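Local structure of MOBA relate protein (Mycobacterium sp., 2WAW) at residues 24-29 with 186-191. The protein is of unknown function but is probably a MobA-like nucleotidyltransferase of the GT-A fold. Numbering follows the deposited sequence.
Sequences QLLPLG and DDYERL
Tyr188 reaches from helix 185-197 to the chain at Leu26, Pro27 and Leu28, and its side chain can be followed atom by atom. CB leaves the helix toward segment 24-29; with CG anti to the backbone N (chi1 168°), the ring is carried outward from the helix to the chain at Leu26 and Pro27. At the ring's base, Tyr188 CG and Tyr188 CD1 each lie 3.8 Å from Leu26 CD1. That methyl stands over one face, displaced toward the rim: Leu26 CD1 lies 4.0 Å from the centroid of the Tyr188 ring, 22° off its normal, which makes a CH-pi contact. Farther out, Tyr188 CE1 meets Leu26 CB at 3.7 Å, while CE2 only grazes Leu26 CD2. Leu28 CD1 comes to CE1 obliquely. At the tip, Tyr188 OH donates a hydrogen bond of 2.6 Å to Pro27 O, which lies at the ring edge, in plane. The donor sits in the carbonyl plane on a lone pair (C=O...OH angle 138°); this bond fixes the ring's tip, while Leu26 packs on one face. Pro27 CD lies 3.5 Å from Tyr188 OH. Leu191, three residues further along the helix from Tyr188, meets Leu28: Leu28 CD1 to Leu191 CG is 4.2 Å, the two side chains crossing at about a right angle. Trp185, edge-to-face with Tyr188, and Leu33 of helix 33-42, touching both Leu28 and Leu191, extend this apolar cluster. The contact thus rests on a tyrosine side-chain to backbone carbonyl hydrogen bond that joins the C-terminal helix to the 27-28/31-32 hairpin of a MobA-like, GT-A-type alpha/beta fold.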
# COMPACT_ATOMS: atom_id res chain seq x y z
N GLN A 24 4.13 -7.95 9.40
CA GLN A 24 4.36 -6.52 9.65
C GLN A 24 5.57 -6.32 10.58
O GLN A 24 6.28 -5.31 10.47
CB GLN A 24 3.09 -5.88 10.29
CG GLN A 24 1.81 -5.91 9.41
CD GLN A 24 1.06 -7.26 9.39
OE1 GLN A 24 0.12 -7.47 8.59
NE2 GLN A 24 1.48 -8.18 10.25
N LEU A 25 5.79 -7.28 11.45
CA LEU A 25 6.81 -7.19 12.47
C LEU A 25 8.12 -7.91 12.16
O LEU A 25 9.01 -7.84 12.92
CB LEU A 25 6.25 -7.64 13.84
CG LEU A 25 5.03 -6.87 14.32
CD1 LEU A 25 4.42 -7.50 15.46
CD2 LEU A 25 5.35 -5.44 14.63
N LEU A 26 8.20 -8.56 11.03
CA LEU A 26 9.46 -9.22 10.63
C LEU A 26 10.64 -8.24 10.56
O LEU A 26 10.53 -7.16 9.98
CB LEU A 26 9.27 -9.88 9.28
CG LEU A 26 8.25 -11.02 9.24
CD1 LEU A 26 7.89 -11.32 7.77
CD2 LEU A 26 8.76 -12.27 9.97
N PRO A 27 11.78 -8.62 11.16
CA PRO A 27 12.95 -7.76 11.12
C PRO A 27 13.39 -7.50 9.69
O PRO A 27 13.43 -8.42 8.87
CB PRO A 27 14.01 -8.60 11.85
CG PRO A 27 13.23 -9.47 12.76
CD PRO A 27 12.01 -9.84 11.95
N LEU A 28 13.70 -6.24 9.39
CA LEU A 28 14.25 -5.87 8.10
C LEU A 28 15.31 -4.82 8.41
O LEU A 28 15.02 -3.62 8.49
CB LEU A 28 13.15 -5.36 7.16
CG LEU A 28 13.41 -5.44 5.66
CD1 LEU A 28 13.42 -6.89 5.16
CD2 LEU A 28 12.37 -4.62 4.93
N GLY A 29 16.52 -5.30 8.66
CA GLY A 29 17.63 -4.44 9.06
C GLY A 29 17.39 -3.84 10.43
O GLY A 29 17.09 -4.56 11.39
N ASP A 186 9.54 -17.84 2.34
CA ASP A 186 10.51 -17.71 1.26
C ASP A 186 10.54 -16.28 0.70
O ASP A 186 11.61 -15.74 0.45
CB ASP A 186 10.25 -18.69 0.13
CG ASP A 186 11.39 -18.74 -0.87
OD1 ASP A 186 12.45 -19.30 -0.53
OD2 ASP A 186 11.22 -18.22 -1.99
N ASP A 187 9.37 -15.66 0.52
CA ASP A 187 9.30 -14.28 0.04
C ASP A 187 10.08 -13.34 0.99
O ASP A 187 10.79 -12.43 0.56
CB ASP A 187 7.86 -13.80 0.01
CG ASP A 187 7.05 -14.33 -1.16
OD1 ASP A 187 7.62 -14.83 -2.14
OD2 ASP A 187 5.81 -14.20 -1.12
N TYR A 188 9.90 -13.56 2.28
CA TYR A 188 10.55 -12.75 3.31
C TYR A 188 12.06 -12.86 3.21
O TYR A 188 12.76 -11.85 3.21
CB TYR A 188 10.09 -13.18 4.70
CG TYR A 188 10.93 -12.58 5.81
CD1 TYR A 188 11.15 -11.18 5.89
CD2 TYR A 188 11.51 -13.39 6.76
CE1 TYR A 188 11.94 -10.65 6.91
CE2 TYR A 188 12.28 -12.87 7.78
CZ TYR A 188 12.49 -11.50 7.85
OH TYR A 188 13.24 -10.98 8.87
N GLU A 189 12.57 -14.09 3.11
CA GLU A 189 14.02 -14.27 3.03
C GLU A 189 14.59 -13.64 1.77
O GLU A 189 15.69 -13.10 1.81
CB GLU A 189 14.41 -15.74 3.14
CG GLU A 189 14.01 -16.36 4.47
CD GLU A 189 15.05 -17.34 4.99
OE1 GLU A 189 15.93 -17.75 4.20
OE2 GLU A 189 15.00 -17.66 6.19
N ARG A 190 13.82 -13.69 0.67
CA ARG A 190 14.25 -13.06 -0.59
C ARG A 190 14.33 -11.54 -0.44
O ARG A 190 15.27 -10.89 -0.93
CB ARG A 190 13.29 -13.39 -1.74
CG ARG A 190 13.30 -14.83 -2.23
CD ARG A 190 12.40 -14.96 -3.47
NE ARG A 190 11.48 -16.09 -3.36
CZ ARG A 190 10.15 -15.99 -3.34
NH1 ARG A 190 9.56 -14.81 -3.44
NH2 ARG A 190 9.40 -17.08 -3.23
N LEU A 191 13.34 -10.97 0.22
CA LEU A 191 13.34 -9.54 0.45
C LEU A 191 14.46 -9.14 1.39
O LEU A 191 15.11 -8.19 1.18
CB LEU A 191 11.98 -9.04 0.97
CG LEU A 191 11.88 -7.58 1.34
CD1 LEU A 191 12.04 -6.76 0.11
CD2 LEU A 191 10.53 -7.34 2.02